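Local coordinates for protein acarbose Kinase Mak1 (Uncultured bacterium, PDB 6WB4) that phosphorylates the antidiabetic drug acarbose, probably with ATP as phosphate donor, as a microbiome-derived carbohydrate kinase of the pfkB family linked to acarbose resistance, at residues A216-R221 against Q225-M230; H182-D185 against H191-F194. All blocks are in the same frame, centred on the assembly; numbering follows the deposited sequence.

Interaction 1: residues A216-R221 against Q225-M230. With ATP (adenosine-5'-triphosphate), chain H.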
loop_
_atom_site.group_PDB
_atom_site.type_symbol
_atom_site.label_atom_id
_atom_site.label_comp_id
_atom_site.label_asym_id
_atom_site.label_seq_id
_atom_site.Cartn_x
_atom_site.Cartn_y
_atom_site.Cartn_z
ATOM N N ALA B 216 -4.573 -5.944 -39.082
ATOM C CA ALA B 216 -4.525 -6.846 -40.234
ATOM C C ALA B 216 -3.954 -8.187 -39.814
ATOM O O ALA B 216 -4.459 -9.249 -40.193
ATOM C CB ALA B 216 -3.709 -6.242 -41.346
ATOM N N ASP B 217 -2.886 -8.124 -39.033
ATOM C CA ASP B 217 -2.282 -9.312 -38.472
ATOM C C ASP B 217 -3.289 -10.108 -37.639
ATOM O O ASP B 217 -3.361 -11.329 -37.754
ATOM C CB ASP B 217 -1.075 -8.929 -37.615
ATOM C CG ASP B 217 -0.423 -10.126 -36.966
ATOM O OD1 ASP B 217 -0.073 -11.082 -37.687
ATOM O OD2 ASP B 217 -0.279 -10.113 -35.725
ATOM N N VAL B 218 -4.081 -9.410 -36.823
ATOM C CA VAL B 218 -5.054 -10.073 -35.947
ATOM C C VAL B 218 -6.127 -10.861 -36.719
ATOM O O VAL B 218 -6.457 -11.984 -36.345
ATOM C CB VAL B 218 -5.740 -9.046 -35.010
ATOM C CG1 VAL B 218 -6.956 -9.653 -34.296
ATOM C CG2 VAL B 218 -4.738 -8.506 -33.997
ATOM N N PHE B 219 -6.647 -10.285 -37.797
ATOM C CA PHE B 219 -7.617 -10.973 -38.648
ATOM C C PHE B 219 -7.006 -12.112 -39.471
ATOM O O PHE B 219 -7.675 -13.103 -39.773
ATOM C CB PHE B 219 -8.297 -9.979 -39.586
ATOM C CG PHE B 219 -9.221 -9.039 -38.886
ATOM C CD1 PHE B 219 -10.057 -9.496 -37.883
ATOM C CD2 PHE B 219 -9.269 -7.701 -39.238
ATOM C CE1 PHE B 219 -10.912 -8.639 -37.233
ATOM C CE2 PHE B 219 -10.126 -6.839 -38.599
ATOM C CZ PHE B 219 -10.951 -7.307 -37.593
ATOM N N ALA B 220 -5.752 -11.942 -39.876
ATOM C CA ALA B 220 -5.056 -12.953 -40.669
ATOM C C ALA B 220 -4.782 -14.207 -39.853
ATOM O O ALA B 220 -4.952 -15.324 -40.332
ATOM C CB ALA B 220 -3.753 -12.395 -41.231
ATOM N N ARG B 221 -4.327 -14.013 -38.621
ATOM C CA ARG B 221 -3.871 -15.126 -37.805
ATOM C C ARG B 221 -4.879 -15.537 -36.731
ATOM O O ARG B 221 -4.658 -16.519 -36.026
ATOM C CB ARG B 221 -2.532 -14.761 -37.155
ATOM C CG ARG B 221 -1.391 -14.573 -38.154
ATOM C CD ARG B 221 -0.059 -14.322 -37.464
ATOM N NE ARG B 221 0.246 -15.331 -36.453
ATOM C CZ ARG B 221 0.971 -16.422 -36.678
ATOM N NH1 ARG B 221 1.479 -16.642 -37.884
ATOM N NH2 ARG B 221 1.197 -17.286 -35.697
ATOM N N GLN B 225 -13.851 -11.201 -34.906
ATOM C CA GLN B 225 -14.850 -10.669 -35.828
ATOM C C GLN B 225 -14.635 -9.179 -36.025
ATOM O O GLN B 225 -14.961 -8.627 -37.073
ATOM C CB GLN B 225 -16.266 -10.927 -35.316
ATOM C CG GLN B 225 -16.638 -12.390 -35.208
ATOM C CD GLN B 225 -17.930 -12.590 -34.450
ATOM O OE1 GLN B 225 -18.731 -11.665 -34.319
ATOM N NE2 GLN B 225 -18.136 -13.796 -33.930
ATOM N N PHE B 226 -14.096 -8.530 -34.999
ATOM C CA PHE B 226 -13.716 -7.130 -35.107
ATOM C C PHE B 226 -12.663 -6.766 -34.061
ATOM O O PHE B 226 -12.422 -7.523 -33.123
ATOM C CB PHE B 226 -14.946 -6.220 -34.957
ATOM C CG PHE B 226 -15.838 -6.584 -33.804
ATOM C CD1 PHE B 226 -15.594 -6.079 -32.541
ATOM C CD2 PHE B 226 -16.925 -7.423 -33.986
ATOM C CE1 PHE B 226 -16.414 -6.412 -31.478
ATOM C CE2 PHE B 226 -17.744 -7.756 -32.930
ATOM C CZ PHE B 226 -17.490 -7.248 -31.675
ATOM N N VAL B 227 -12.032 -5.607 -34.226
ATOM C CA VAL B 227 -11.035 -5.155 -33.264
ATOM C C VAL B 227 -11.359 -3.738 -32.830
ATOM O O VAL B 227 -11.472 -2.835 -33.656
ATOM C CB VAL B 227 -9.602 -5.194 -33.840
ATOM C CG1 VAL B 227 -8.625 -4.559 -32.862
ATOM C CG2 VAL B 227 -9.182 -6.623 -34.151
ATOM N N VAL B 228 -11.533 -3.548 -31.532
ATOM C CA VAL B 228 -11.816 -2.224 -31.011
ATOM C C VAL B 228 -10.576 -1.584 -30.413
ATOM O O VAL B 228 -10.036 -2.062 -29.410
ATOM C CB VAL B 228 -12.917 -2.265 -29.947
ATOM C CG1 VAL B 228 -13.205 -0.857 -29.438
ATOM C CG2 VAL B 228 -14.175 -2.910 -30.519
ATOM N N VAL B 229 -10.130 -0.496 -31.034
ATOM C CA VAL B 229 -8.992 0.253 -30.526
ATOM C C VAL B 229 -9.484 1.461 -29.768
ATOM O O VAL B 229 -10.183 2.309 -30.317
ATOM C CB VAL B 229 -8.046 0.702 -31.652
ATOM C CG1 VAL B 229 -6.824 1.385 -31.064
ATOM C CG2 VAL B 229 -7.633 -0.500 -32.500
HETATM N N MSE B 230 -9.126 1.531 -28.496
HETATM C CA MSE B 230 -9.525 2.651 -27.662
HETATM C C MSE B 230 -8.404 3.682 -27.581
HETATM O O MSE B 230 -7.226 3.326 -27.483
HETATM C CB MSE B 230 -9.935 2.144 -26.280
HETATM C CG MSE B 230 -11.307 1.469 -26.304
HETATM SE SE MSE B 230 -11.576 0.124 -24.930
HETATM C CE MSE B 230 -10.020 -0.979 -25.317
HETATM P PG ATP H . -7.215 0.940 -18.830
HETATM O O1G ATP H . -6.826 2.090 -17.928
HETATM O O2G ATP H . -6.054 0.243 -19.501
HETATM O O3G ATP H . -8.245 0.009 -18.237
HETATM P PB ATP H . -7.224 2.597 -21.106
HETATM O O1B ATP H . -6.447 3.645 -20.343
HETATM O O2B ATP H . -6.523 1.722 -22.121
HETATM O O3B ATP H . -7.990 1.650 -20.049
HETATM P PA ATP H . -8.274 4.555 -22.839
HETATM O O1A ATP H . -7.573 4.054 -24.081
HETATM O O2A ATP H . -7.689 5.716 -22.069
HETATM O O3A ATP H . -8.469 3.313 -21.832
HETATM O "O5'" ATP H . -9.806 4.906 -23.211
HETATM C "C5'" ATP H . -10.775 3.861 -23.340
HETATM C "C4'" ATP H . -12.130 4.381 -23.826
HETATM O "O4'" ATP H . -12.785 5.144 -22.807
HETATM C "C3'" ATP H . -12.020 5.274 -25.053
HETATM O "O3'" ATP H . -12.345 4.556 -26.243
HETATM C "C2'" ATP H . -13.024 6.385 -24.824
HETATM O "O2'" ATP H . -14.221 6.156 -25.576
HETATM C "C1'" ATP H . -13.315 6.363 -23.334
HETATM N N9 ATP H . -12.536 7.493 -22.783
HETATM C C8 ATP H . -11.355 7.394 -22.139
HETATM N N7 ATP H . -10.887 8.615 -21.776
HETATM C C5 ATP H . -11.784 9.524 -22.203
HETATM C C6 ATP H . -11.909 10.995 -22.147
HETATM N N6 ATP H . -10.956 11.746 -21.549
HETATM N N1 ATP H . -13.003 11.553 -22.712
HETATM C C2 ATP H . -13.957 10.809 -23.306
HETATM N N3 ATP H . -13.910 9.470 -23.393
HETATM C C4 ATP H . -12.869 8.782 -22.867
#
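The backbone oxygen of Phe219, a residue whose ring packs against strand 226-230, accepts a hydrogen bond from Arg241 NH1, a polar tie from the last turns of helix 211-221 to the loop beyond strand 236-240. One turn of that helix is closed by Ala220 N, which donates to Ala216 O at 3.0 Å. No hydrogen bond crosses the contact; side chains meet by apolar packing, and the Phe219 ring also lies against the strand backbone. Val218 and Val227 reach toward each other tip to tip, Val218 CG1 meeting Val227 CG2 at 3.8 Å; in Val218 the touching methyl lies anti to the backbone N (chi1 168°). Phe219 leaves the helix to the side of the strand, yet its ring leans back and presents its edge to Phe226, with CZ 3.7 Å from Phe226 CA. The same CZ reaches Val227 CG2 at 3.9 Å, so that this methyl lies against both helix residues. The CB of Phe226 points away from the helix, and its ring meets those of Tyr200 and Tyr277, while the backbone of Val227 pairs with Trp239 and that of Val228 with strand 200-204. The helix and strand segments run nearly antiparallel, at 154° with 9.2 Å between axes, as the second half of a beta-alpha-beta crossover. Farther along the strand, Met230, present as selenomethionine, lies against the nucleotide ribose, its CG 3.3 Å from ATP O3'. Between the two segments the contact thus rests on van der Waals packing, and the strand's polar backbone atoms are left to bond within the sheet.

Interaction 2: residues H182-D185 against H191-F194. With AC1 (4,6-dideoxy-4-{[(1S,4R,5S,6S)-4,5,6-trihydroxy-3-(hydroxymethyl)cyclohex-2-en-1-yl]amino}-alpha-D-glucopyranose), chain D; GLC (alpha-D-glucopyranose), chain C.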
loop_
_atom_site.group_PDB
_atom_site.type_symbol
_atom_site.label_atom_id
_atom_site.label_comp_id
_atom_site.label_asym_id
_atom_site.label_seq_id
_atom_site.Cartn_x
_atom_site.Cartn_y
_atom_site.Cartn_z
ATOM N N HIS B 182 -5.123 -4.365 -23.519
ATOM C CA HIS B 182 -4.559 -3.161 -22.916
ATOM C C HIS B 182 -3.415 -2.613 -23.754
ATOM O O HIS B 182 -3.472 -2.644 -24.987
ATOM C CB HIS B 182 -4.110 -3.456 -21.484
ATOM C CG HIS B 182 -5.214 -3.984 -20.628
ATOM N ND1 HIS B 182 -6.289 -3.213 -20.242
ATOM C CD2 HIS B 182 -5.436 -5.221 -20.122
ATOM C CE1 HIS B 182 -7.116 -3.948 -19.518
ATOM N NE2 HIS B 182 -6.622 -5.169 -19.431
ATOM N N ASP B 183 -2.382 -2.105 -23.095
ATOM C CA ASP B 183 -1.247 -1.546 -23.817
ATOM C C ASP B 183 -0.389 -2.668 -24.394
ATOM O O ASP B 183 0.537 -3.154 -23.756
ATOM C CB ASP B 183 -0.428 -0.643 -22.896
ATOM C CG ASP B 183 -0.010 -1.349 -21.631
ATOM O OD1 ASP B 183 -0.758 -2.251 -21.215
ATOM O OD2 ASP B 183 1.058 -1.028 -21.069
ATOM N N TRP B 184 -0.702 -3.060 -25.622
ATOM C CA TRP B 184 0.042 -4.100 -26.321
ATOM C C TRP B 184 0.718 -3.447 -27.514
ATOM O O TRP B 184 0.102 -2.631 -28.192
ATOM C CB TRP B 184 -0.893 -5.233 -26.761
ATOM C CG TRP B 184 -0.210 -6.367 -27.483
ATOM C CD1 TRP B 184 0.926 -7.010 -27.104
ATOM C CD2 TRP B 184 -0.632 -6.988 -28.711
ATOM N NE1 TRP B 184 1.243 -7.994 -28.013
ATOM C CE2 TRP B 184 0.305 -7.997 -29.010
ATOM C CE3 TRP B 184 -1.703 -6.783 -29.587
ATOM C CZ2 TRP B 184 0.200 -8.801 -30.147
ATOM C CZ3 TRP B 184 -1.807 -7.587 -30.716
ATOM C CH2 TRP B 184 -0.862 -8.581 -30.983
ATOM N N ASP B 185 1.983 -3.780 -27.763
ATOM C CA ASP B 185 2.734 -3.107 -28.826
ATOM C C ASP B 185 2.449 -3.714 -30.189
ATOM O O ASP B 185 2.821 -3.151 -31.221
ATOM C CB ASP B 185 4.243 -3.153 -28.565
ATOM C CG ASP B 185 4.748 -4.548 -28.240
ATOM O OD1 ASP B 185 4.184 -5.537 -28.755
ATOM O OD2 ASP B 185 5.747 -4.651 -27.499
ATOM N N HIS B 191 0.876 -11.840 -25.648
ATOM C CA HIS B 191 -0.529 -11.502 -25.854
ATOM C C HIS B 191 -1.196 -12.259 -27.000
ATOM O O HIS B 191 -2.419 -12.327 -27.072
ATOM C CB HIS B 191 -0.669 -10.001 -26.124
ATOM C CG HIS B 191 0.011 -9.136 -25.112
ATOM N ND1 HIS B 191 1.379 -9.113 -24.950
ATOM C CD2 HIS B 191 -0.488 -8.248 -24.218
ATOM C CE1 HIS B 191 1.696 -8.253 -24.000
ATOM N NE2 HIS B 191 0.580 -7.717 -23.538
ATOM N N LYS B 192 -0.393 -12.828 -27.887
ATOM C CA LYS B 192 -0.897 -13.293 -29.175
ATOM C C LYS B 192 -2.011 -14.342 -29.072
ATOM O O LYS B 192 -2.982 -14.289 -29.830
ATOM C CB LYS B 192 0.268 -13.816 -30.016
ATOM C CG LYS B 192 1.044 -12.699 -30.715
ATOM C CD LYS B 192 2.280 -13.222 -31.430
ATOM C CE LYS B 192 3.127 -12.085 -31.991
ATOM N NZ LYS B 192 4.402 -12.581 -32.581
ATOM N N ASP B 193 -1.893 -15.271 -28.127
ATOM C CA ASP B 193 -2.933 -16.275 -27.921
ATOM C C ASP B 193 -4.298 -15.624 -27.690
ATOM O O ASP B 193 -5.325 -16.106 -28.169
ATOM C CB ASP B 193 -2.590 -17.167 -26.729
ATOM C CG ASP B 193 -1.744 -18.362 -27.115
ATOM O OD1 ASP B 193 -1.888 -18.848 -28.254
ATOM O OD2 ASP B 193 -0.954 -18.828 -26.269
ATOM N N PHE B 194 -4.295 -14.525 -26.945
ATOM C CA PHE B 194 -5.505 -13.775 -26.661
ATOM C C PHE B 194 -5.949 -12.962 -27.873
ATOM O O PHE B 194 -7.139 -12.914 -28.206
ATOM C CB PHE B 194 -5.283 -12.844 -25.475
ATOM C CG PHE B 194 -4.894 -13.546 -24.202
ATOM C CD1 PHE B 194 -5.856 -14.060 -23.356
ATOM C CD2 PHE B 194 -3.565 -13.655 -23.834
ATOM C CE1 PHE B 194 -5.499 -14.687 -22.176
ATOM C CE2 PHE B 194 -3.204 -14.275 -22.654
ATOM C CZ PHE B 194 -4.172 -14.791 -21.824
HETATM C C1 AC1 D . -0.824 -6.036 -19.064
HETATM O O2 AC1 D . 0.714 -4.301 -19.777
HETATM C C2 AC1 D . -0.589 -4.543 -19.226
HETATM C C4A AC1 D . -3.429 -0.315 -14.253
HETATM C C3 AC1 D . -0.745 -3.793 -17.908
HETATM O O3 AC1 D . -0.823 -2.392 -18.209
HETATM C C4 AC1 D . -1.990 -4.217 -17.123
HETATM N N4A AC1 D . -1.815 -3.872 -15.719
HETATM C C5 AC1 D . -2.322 -5.710 -17.225
HETATM O O5 AC1 D . -2.138 -6.223 -18.541
HETATM C C6 AC1 D . -3.776 -5.971 -16.851
HETATM C C1B AC1 D . -1.928 -2.486 -15.294
HETATM C C2B AC1 D . -2.160 -2.383 -13.778
HETATM O O2B AC1 D . -2.233 -3.691 -13.192
HETATM C C3B AC1 D . -3.409 -1.583 -13.415
HETATM O O3B AC1 D . -3.428 -1.279 -12.011
HETATM O O4 AC1 D . -4.430 0.604 -13.808
HETATM C C5B AC1 D . -3.740 -0.810 -15.622
HETATM C C7B AC1 D . -2.989 -1.789 -16.120
HETATM C C6B AC1 D . -4.893 -0.272 -16.430
HETATM O O6B AC1 D . -5.618 -1.382 -16.980
HETATM C C1 GLC C . 2.435 -10.116 -18.996
HETATM C C2 GLC C . 2.282 -9.116 -20.140
HETATM C C3 GLC C . 1.879 -7.748 -19.599
HETATM C C4 GLC C . 0.602 -7.900 -18.770
HETATM C C5 GLC C . 0.845 -8.916 -17.653
HETATM C C6 GLC C . -0.399 -9.108 -16.791
HETATM O O2 GLC C . 3.507 -9.031 -20.882
HETATM O O3 GLC C . 1.698 -6.831 -20.687
HETATM O O4 GLC C . 0.177 -6.641 -18.237
HETATM O O5 GLC C . 1.228 -10.174 -18.221
HETATM O O6 GLC C . -0.131 -10.087 -15.779
#
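His191 lies over Trp184, and its side chain can be traced from the indole to the bound sugar. Its CB sits above the five-membered ring of Trp184, 3.5 Å from the centroid and 17° off the normal, a CH-pi contact. With CG anti to the carbonyl carbon (chi1 -51°), the ring is carried over the indole and its NE2 toward the sugar. CG and ND1 lie over Trp184 CD1, with CD2 a little farther off, and the two rings form an offset stack, centroids 3.9 Å apart and planes inclined by 29°. ND1 makes no hydrogen bond to Trp184 NE1, which donates to Ala188 O. CE1 lies near Trp184 CD1 and GLC O3; at the tip, NE2 bonds to GLC O3 at 3.2 Å, the hydroxyl near the imidazole plane. Farther along the indole, on the same side as His191, Lys192 CG approaches Trp184 CZ2 obliquely, while Lys192 NZ forms a salt bridge with Asp189. Asp183 OD1 accepts from AC1 O3 at 3.0 Å and, weakly, from AC1 O2. His182 adds its ring beside AC1 C6. Trp184 probably helps to orient sugar-binding His191, in a glycan pocket to which the loop after strand 176-180 of this pfkB-family kinase contributes.

Overall arrangement
Interactions 2 and 1 follow each other along successive crossovers of the main sheet: residues 182-194 lie between strands 176-180 and 200-204, and residues 216-230 lead into the next parallel strand, 226-230. Their centres are 11 Å apart and their nearest atoms about 4 Å, without touching. Each reaches one side of the active site, interaction 2 supplying sugar-binding residues and interaction 1 bringing Met230 to the nucleotide; His182 belongs to both pockets. The two ligands meet beyond both contacts, with AC1 O6B 3.4 Å from ATP PG, consistent with that hydroxymethyl oxygen being the phosphate acceptor. The helix packing of interaction 1 lies farther out, the side chain of Val227 about 12 Å from a bound calcium ion.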